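Local coordinates for putative uncharacterized protein (Ustilago maydis, PDB 4GNX) that probably serves as the small OB-fold subunit of replication protein A, a three-chain complex that binds single-stranded DNA, at residues 58-64 and 78-84; 7-12 and 97-101; 45-50 and 72-77. One frame throughout, in Å; residues are numbered along the deposited sequence.

Interaction 1: 58-64 and 78-84; sequences STFVEVT and QIREFTT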
# COMPACT_ATOMS: atom_id res chain seq x y z
N SER A 58 12.16 -29.43 -2.76
CA SER A 58 11.65 -28.09 -2.42
C SER A 58 12.16 -26.98 -3.35
O SER A 58 13.28 -27.04 -3.84
CB SER A 58 12.00 -27.75 -0.98
OG SER A 58 13.31 -27.24 -0.88
N THR A 59 11.34 -25.96 -3.56
CA THR A 59 11.60 -25.04 -4.66
C THR A 59 12.44 -23.85 -4.21
O THR A 59 13.53 -23.61 -4.73
CB THR A 59 10.29 -24.59 -5.36
OG1 THR A 59 9.27 -25.59 -5.19
CG2 THR A 59 10.53 -24.35 -6.84
N PHE A 60 11.94 -23.10 -3.23
CA PHE A 60 12.72 -22.01 -2.68
C PHE A 60 13.12 -22.34 -1.29
O PHE A 60 12.38 -22.97 -0.55
CB PHE A 60 11.95 -20.72 -2.67
CG PHE A 60 11.55 -20.24 -4.03
CD1 PHE A 60 10.44 -20.78 -4.68
CD2 PHE A 60 12.26 -19.23 -4.66
CE1 PHE A 60 10.04 -20.33 -5.92
CE2 PHE A 60 11.87 -18.77 -5.90
CZ PHE A 60 10.76 -19.33 -6.54
N VAL A 61 14.30 -21.88 -0.92
CA VAL A 61 14.86 -22.24 0.36
C VAL A 61 15.50 -21.03 1.04
O VAL A 61 15.95 -20.10 0.36
CB VAL A 61 15.87 -23.36 0.12
CG1 VAL A 61 17.11 -22.82 -0.57
CG2 VAL A 61 16.22 -24.04 1.43
N GLU A 62 15.50 -21.00 2.37
CA GLU A 62 16.23 -19.95 3.11
C GLU A 62 17.34 -20.57 3.92
O GLU A 62 17.08 -21.37 4.82
CB GLU A 62 15.33 -19.11 4.04
CG GLU A 62 16.07 -17.93 4.68
CD GLU A 62 15.29 -17.26 5.82
OE1 GLU A 62 15.42 -17.71 6.99
OE2 GLU A 62 14.56 -16.27 5.57
N VAL A 63 18.58 -20.20 3.61
CA VAL A 63 19.73 -20.79 4.31
C VAL A 63 20.33 -19.82 5.28
O VAL A 63 20.58 -18.67 4.91
CB VAL A 63 20.86 -21.18 3.35
CG1 VAL A 63 22.05 -21.67 4.16
CG2 VAL A 63 20.36 -22.21 2.36
N THR A 64 20.55 -20.27 6.51
CA THR A 64 21.42 -19.53 7.40
C THR A 64 22.75 -20.24 7.31
O THR A 64 22.84 -21.45 7.56
CB THR A 64 20.90 -19.45 8.85
OG1 THR A 64 19.61 -18.82 8.88
CG2 THR A 64 21.80 -18.60 9.69
N GLN A 78 21.64 -23.82 9.18
CA GLN A 78 20.22 -24.21 9.19
C GLN A 78 19.57 -23.95 7.86
O GLN A 78 20.09 -23.22 7.03
CB GLN A 78 19.43 -23.51 10.29
CG GLN A 78 19.43 -24.27 11.62
CD GLN A 78 18.63 -25.59 11.61
OE1 GLN A 78 18.01 -25.96 12.63
NE2 GLN A 78 18.67 -26.33 10.48
N ILE A 79 18.41 -24.55 7.64
CA ILE A 79 17.74 -24.39 6.35
C ILE A 79 16.20 -24.40 6.51
O ILE A 79 15.64 -25.25 7.22
CB ILE A 79 18.22 -25.46 5.32
CG1 ILE A 79 19.75 -25.45 5.10
CG2 ILE A 79 17.50 -25.26 4.00
CD1 ILE A 79 20.57 -26.50 5.87
N ARG A 80 15.54 -23.46 5.81
CA ARG A 80 14.09 -23.26 5.83
C ARG A 80 13.40 -23.49 4.46
O ARG A 80 13.80 -22.91 3.47
CB ARG A 80 13.83 -21.83 6.28
CG ARG A 80 12.84 -21.68 7.43
CD ARG A 80 11.56 -22.51 7.25
NE ARG A 80 11.80 -23.97 7.30
CZ ARG A 80 10.91 -24.91 7.67
NH1 ARG A 80 9.68 -24.59 8.07
NH2 ARG A 80 11.29 -26.18 7.65
N GLU A 81 12.33 -24.28 4.42
CA GLU A 81 11.58 -24.51 3.17
C GLU A 81 10.57 -23.38 2.85
O GLU A 81 10.27 -22.58 3.73
CB GLU A 81 10.83 -25.83 3.30
CG GLU A 81 10.74 -26.63 2.01
CD GLU A 81 9.86 -25.95 1.00
OE1 GLU A 81 8.63 -25.89 1.23
OE2 GLU A 81 10.40 -25.45 -0.02
N PHE A 82 10.07 -23.31 1.60
CA PHE A 82 8.88 -22.45 1.24
C PHE A 82 7.89 -23.02 0.22
O PHE A 82 7.05 -23.83 0.56
CB PHE A 82 9.31 -21.11 0.70
CG PHE A 82 10.49 -20.55 1.37
CD1 PHE A 82 11.53 -20.09 0.64
CD2 PHE A 82 10.53 -20.46 2.73
CE1 PHE A 82 12.63 -19.53 1.25
CE2 PHE A 82 11.63 -19.92 3.37
CZ PHE A 82 12.68 -19.45 2.61
N THR A 83 8.02 -22.54 -1.03
CA THR A 83 7.07 -22.68 -2.17
C THR A 83 5.85 -23.61 -2.13
O THR A 83 4.83 -23.32 -1.49
CB THR A 83 7.83 -23.11 -3.42
OG1 THR A 83 9.23 -22.86 -3.23
CG2 THR A 83 7.25 -22.43 -4.71
N THR A 84 5.99 -24.71 -2.89
CA THR A 84 4.94 -25.67 -3.21
C THR A 84 5.63 -26.93 -3.75
O THR A 84 6.86 -26.94 -3.95
CB THR A 84 3.98 -25.13 -4.31
OG1 THR A 84 4.02 -23.69 -4.34
CG2 THR A 84 2.53 -25.62 -4.10
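F82 lays its ring beside the backbone of F60, V61 and E62, just beyond the paired part of a beta hairpin. Its chi1 of -37° sets CG beside its own backbone N and turns the ring toward 58-64. F82 CB lies 3.8 Å from F60 O, and F82 CG is 3.6 Å from the same F60 O. F82 CD1 then meets F60 CB at 3.4 Å, with F60 CB in the ring plane at its edge. CE1 lies close to V61 C. CZ, the tip, points at E62 CB, but their modelled spacing is doubtful. R80 O stands over one face of the ring, nearer the rim than the centre. A weak bond from F82 N to F60 O, 3.2 Å, joins the two backbones here.

Further along, the strands run antiparallel at 157°. E62 and R80 form a hydrogen-bonded pair: E62 N reaches R80 O at 2.8 Å, and R80 N returns to E62 O at 2.8 Å. T64 and Q78 form the next such pair, with T64 N 3.0 Å from Q78 O. Between them, V63 and I79 put their side chains on the other face, together with V61.

The E62 carboxylate bonds Y117 and Y90 of a neighbouring subunit, and Y117 also meets the F82 ring. On its other edge, strand 60-68 is bonded to strand 20-31 through V61 with G25 and V63 with I23. V61 and V63 pack on M37 of strand 34-39.

Interaction 2: 7-12 and 97-101; sequences LINSSM and ENVVQ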
# COMPACT_ATOMS: atom_id res chain seq x y z
N LEU A 7 20.32 -10.24 5.64
CA LEU A 7 19.65 -10.88 4.50
C LEU A 7 20.37 -10.41 3.29
O LEU A 7 20.35 -9.22 2.99
CB LEU A 7 18.20 -10.41 4.39
CG LEU A 7 17.25 -11.23 3.54
CD1 LEU A 7 17.09 -12.65 4.09
CD2 LEU A 7 15.91 -10.52 3.46
N ILE A 8 21.03 -11.32 2.59
CA ILE A 8 21.88 -10.86 1.50
C ILE A 8 21.60 -11.56 0.18
O ILE A 8 20.87 -12.56 0.13
CB ILE A 8 23.39 -10.91 1.90
CG1 ILE A 8 23.91 -12.35 1.90
CG2 ILE A 8 23.62 -10.24 3.26
CD1 ILE A 8 25.34 -12.44 1.45
N ASN A 9 22.12 -10.99 -0.90
CA ASN A 9 22.12 -11.65 -2.18
C ASN A 9 23.56 -12.05 -2.50
O ASN A 9 24.46 -11.85 -1.67
CB ASN A 9 21.47 -10.76 -3.25
CG ASN A 9 22.13 -9.38 -3.40
OD1 ASN A 9 21.44 -8.39 -3.64
ND2 ASN A 9 23.46 -9.31 -3.31
N SER A 10 23.79 -12.61 -3.69
CA SER A 10 25.09 -13.20 -4.00
C SER A 10 26.21 -12.15 -4.10
O SER A 10 27.39 -12.46 -3.86
CB SER A 10 24.99 -14.03 -5.28
OG SER A 10 24.51 -13.28 -6.38
N SER A 11 25.85 -10.92 -4.42
CA SER A 11 26.85 -9.90 -4.66
C SER A 11 27.38 -9.34 -3.35
O SER A 11 28.42 -8.71 -3.33
CB SER A 11 26.28 -8.79 -5.53
OG SER A 11 25.87 -7.73 -4.70
N MET A 12 26.68 -9.58 -2.27
CA MET A 12 27.11 -9.11 -0.97
C MET A 12 28.02 -10.10 -0.24
O MET A 12 28.55 -9.80 0.82
CB MET A 12 25.90 -8.76 -0.11
CG MET A 12 25.13 -7.58 -0.66
SD MET A 12 23.50 -7.29 0.06
CE MET A 12 23.89 -6.85 1.75
N GLU A 97 14.42 -9.03 -3.70
CA GLU A 97 15.58 -8.24 -4.02
C GLU A 97 15.44 -6.89 -3.34
O GLU A 97 16.39 -6.37 -2.74
CB GLU A 97 15.76 -8.10 -5.53
CG GLU A 97 16.96 -7.25 -5.96
CD GLU A 97 18.30 -7.65 -5.33
OE1 GLU A 97 18.52 -8.85 -5.05
OE2 GLU A 97 19.14 -6.74 -5.11
N ASN A 98 14.22 -6.37 -3.39
CA ASN A 98 13.91 -5.08 -2.86
C ASN A 98 14.02 -5.00 -1.36
O ASN A 98 14.48 -4.00 -0.79
CB ASN A 98 12.53 -4.69 -3.32
CG ASN A 98 12.54 -4.12 -4.72
OD1 ASN A 98 13.04 -3.02 -4.94
ND2 ASN A 98 12.00 -4.87 -5.67
N VAL A 99 13.60 -6.07 -0.71
CA VAL A 99 13.70 -6.14 0.72
C VAL A 99 15.16 -6.19 1.12
O VAL A 99 15.57 -5.56 2.09
CB VAL A 99 12.93 -7.34 1.22
CG1 VAL A 99 13.16 -7.58 2.71
CG2 VAL A 99 11.46 -7.11 0.90
N VAL A 100 15.98 -6.91 0.34
CA VAL A 100 17.41 -6.94 0.63
C VAL A 100 17.98 -5.53 0.60
O VAL A 100 18.53 -5.06 1.60
CB VAL A 100 18.19 -7.83 -0.33
CG1 VAL A 100 19.68 -7.49 -0.26
CG2 VAL A 100 17.94 -9.27 0.02
N GLN A 101 17.79 -4.86 -0.53
CA GLN A 101 18.29 -3.53 -0.69
C GLN A 101 17.80 -2.59 0.40
O GLN A 101 18.59 -1.83 0.97
CB GLN A 101 17.86 -3.02 -2.05
CG GLN A 101 18.71 -3.47 -3.22
CD GLN A 101 18.44 -2.59 -4.43
OE1 GLN A 101 17.55 -2.89 -5.25
NE2 GLN A 101 19.17 -1.46 -4.54
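Helix 93-104, near the C-terminus, probably joins the three-helix bundle by which replication protein A subunits associate, and it packs on residues 7-12 through V100, L7 and M12. V100 points at 7-12. Both V100 methyls lie near L7 O, with V100 CG1 at 3.7 Å from that oxygen. V100 CG1 also meets M12 SD at 3.8 Å, where the two side chains run antiparallel past one another. V100 CG2 also meets the leucine, 4.1 Å from L7 CG. With chi1 at -163°, L7 holds CG anti to its backbone N, which carries CD2 to the helix, 4.1 Å from V99 CG1. L7 thus touches two consecutive valines of the helix.

A polar group flanks this apolar patch. E97 bends at chi2 (52°), which brings its carboxylate alongside the N9 side chain, the two planes only 18° apart. The stronger partner of E97 is S40, whose hydroxyl is bonded to E97 OE1. N9 also closes a tight turn in its own segment, with M12 N bonded to N9 O at 3.2 Å.

Two other subunits approach the helix, consistent with such a bundle: V99 packs on L125 of one neighbouring subunit, and N98 bonds R441 of the other. On the side of the sheet, strand 7-8 carries L7, on which the helix packs. This strand runs parallel to strand 20-31, with I8 bonded to R22 through the backbone, and N9 touches T39 of strand 34-39.

Interaction 3: 45-50 and 72-77; sequences VEIAMT and SSFQAN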
# COMPACT_ATOMS: atom_id res chain seq x y z
N VAL A 45 24.89 -19.46 -6.28
CA VAL A 45 25.65 -19.60 -5.03
C VAL A 45 25.76 -21.08 -4.68
O VAL A 45 24.76 -21.81 -4.71
CB VAL A 45 24.98 -18.86 -3.84
CG1 VAL A 45 25.75 -19.10 -2.54
CG2 VAL A 45 24.92 -17.38 -4.08
N GLU A 46 26.98 -21.52 -4.32
CA GLU A 46 27.24 -22.92 -3.99
C GLU A 46 27.09 -23.08 -2.48
O GLU A 46 27.79 -22.41 -1.72
CB GLU A 46 28.65 -23.27 -4.42
CG GLU A 46 28.77 -24.43 -5.39
CD GLU A 46 30.19 -24.59 -5.95
OE1 GLU A 46 31.16 -24.35 -5.20
OE2 GLU A 46 30.34 -24.96 -7.14
N ILE A 47 26.18 -23.95 -2.03
CA ILE A 47 25.99 -24.16 -0.59
C ILE A 47 26.35 -25.59 -0.17
O ILE A 47 25.90 -26.56 -0.77
CB ILE A 47 24.54 -23.88 -0.15
CG1 ILE A 47 23.94 -22.68 -0.91
CG2 ILE A 47 24.47 -23.70 1.37
CD1 ILE A 47 23.56 -21.50 -0.03
N ALA A 48 27.18 -25.71 0.86
CA ALA A 48 27.57 -27.00 1.40
C ALA A 48 26.56 -27.35 2.47
O ALA A 48 26.41 -26.64 3.47
CB ALA A 48 28.98 -26.96 1.97
N MET A 49 25.86 -28.45 2.24
CA MET A 49 24.71 -28.83 3.02
C MET A 49 25.04 -29.82 4.15
O MET A 49 25.92 -30.68 4.00
CB MET A 49 23.67 -29.41 2.07
CG MET A 49 22.21 -29.10 2.40
SD MET A 49 21.80 -27.35 2.61
CE MET A 49 22.62 -26.67 1.17
N THR A 50 24.34 -29.66 5.27
CA THR A 50 24.32 -30.62 6.37
C THR A 50 23.88 -32.01 5.88
O THR A 50 23.04 -32.12 4.99
CB THR A 50 23.39 -30.10 7.51
OG1 THR A 50 24.05 -29.06 8.21
CG2 THR A 50 23.05 -31.17 8.53
N SER A 72 32.33 -17.36 -3.19
CA SER A 72 30.90 -17.41 -2.89
C SER A 72 30.41 -18.85 -2.61
O SER A 72 29.51 -19.38 -3.29
CB SER A 72 30.10 -16.75 -4.02
OG SER A 72 30.20 -17.48 -5.22
N SER A 73 31.05 -19.48 -1.62
CA SER A 73 30.72 -20.83 -1.16
C SER A 73 30.18 -20.62 0.24
O SER A 73 30.10 -19.48 0.71
CB SER A 73 31.97 -21.74 -1.16
OG SER A 73 31.67 -23.12 -1.39
N PHE A 74 29.84 -21.71 0.93
CA PHE A 74 28.91 -21.57 2.03
C PHE A 74 28.66 -22.77 2.93
O PHE A 74 28.17 -23.78 2.44
CB PHE A 74 27.61 -21.34 1.38
CG PHE A 74 26.95 -20.16 1.86
CD1 PHE A 74 26.98 -19.00 1.11
CD2 PHE A 74 26.31 -20.19 3.08
CE1 PHE A 74 26.35 -17.87 1.56
CE2 PHE A 74 25.67 -19.06 3.55
CZ PHE A 74 25.69 -17.90 2.78
N GLN A 75 28.91 -22.65 4.23
CA GLN A 75 28.68 -23.77 5.13
C GLN A 75 27.31 -23.59 5.78
O GLN A 75 27.18 -22.78 6.68
CB GLN A 75 29.83 -23.95 6.17
CG GLN A 75 29.77 -25.20 7.05
CD GLN A 75 31.14 -25.76 7.52
OE1 GLN A 75 32.17 -25.05 7.52
NE2 GLN A 75 31.16 -27.05 7.92
N ALA A 76 26.31 -24.35 5.31
CA ALA A 76 24.96 -24.27 5.87
C ALA A 76 24.93 -24.64 7.34
O ALA A 76 25.45 -25.68 7.72
CB ALA A 76 23.98 -25.15 5.08
N ASN A 77 24.32 -23.78 8.15
CA ASN A 77 24.04 -24.07 9.55
C ASN A 77 22.61 -24.63 9.62
O ASN A 77 22.40 -25.77 10.02
CB ASN A 77 24.25 -22.83 10.45
CG ASN A 77 25.74 -22.44 10.64
OD1 ASN A 77 26.65 -23.29 10.61
ND2 ASN A 77 25.99 -21.15 10.85
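I47 and F74 form the apolar centre. Their side chains project together from the two strands. I47 CD1 rests on one face of the F74 ring, 4.1 Å from its plane and nearer its rim than its centre. I47 CG2 packs on the base of the phenylalanine, 3.9 Å from F74 CB. The same methyl reaches A76 CB at 4.0 Å, so one isoleucine branch bridges two residues of strand 73-76. V45 adds a methyl: V45 CG1 is 3.9 Å from F74 CD1. At the far end the bent chain of M49 brings its sulfur against A76 CB. L13, V21 and I23 also touch F74, while V63 touches both I47 and A76, so the patch faces other strands and a loop.

The backbone joins the two strands next to this core. A48 uses both its polar backbone atoms. A48 N bonds F74 O at 2.7 Å, and A48 O accepts from A76 N at 2.9 Å. One bond to each neighbour of Q75 makes a single bridge between A48 and Q75. Toward S72 the pairing weakens: E46 N to S72 O is a weak bond of 3.5 Å. A CA-H...O contact of 3.4 Å from S73 CA to E46 O lies between. The outer edge is polar, with E46 and Q75 exposed and the E46 carboxylate near the S73 hydroxyl.

The strand directions differ by 32°, so the pairing is parallel. A short parallel contact of this kind, here between strands 44-48 and 73-81, the third and fifth strands of the canonical five-stranded OB barrel, is how an OB fold closes its barrel.

Interactions 1 and 3 share strand 73-81, which turns a corner at N77. Before the corner it meets strand 44-48, and after it strand 60-68. The centres of interactions 1 and 3 are 13 Å apart, and the two touch: T64 O and N77 N, 2.8 Å apart, probably form a hydrogen bond, and I79 CD1 packs on M49 SD at 3.6 Å. Interaction 2 stands farther off, its centre 16 Å from that of interaction 1 and 17 Å from that of interaction 3. S10 CB nevertheless touches V45 CG2 of interaction 3. Interactions 1 and 3 are two of the strand pairings of the barrel, while 2 places helix 93-104 against it. Interactions 1 and 2 both meet other subunits, whereas 3 lies within the chain.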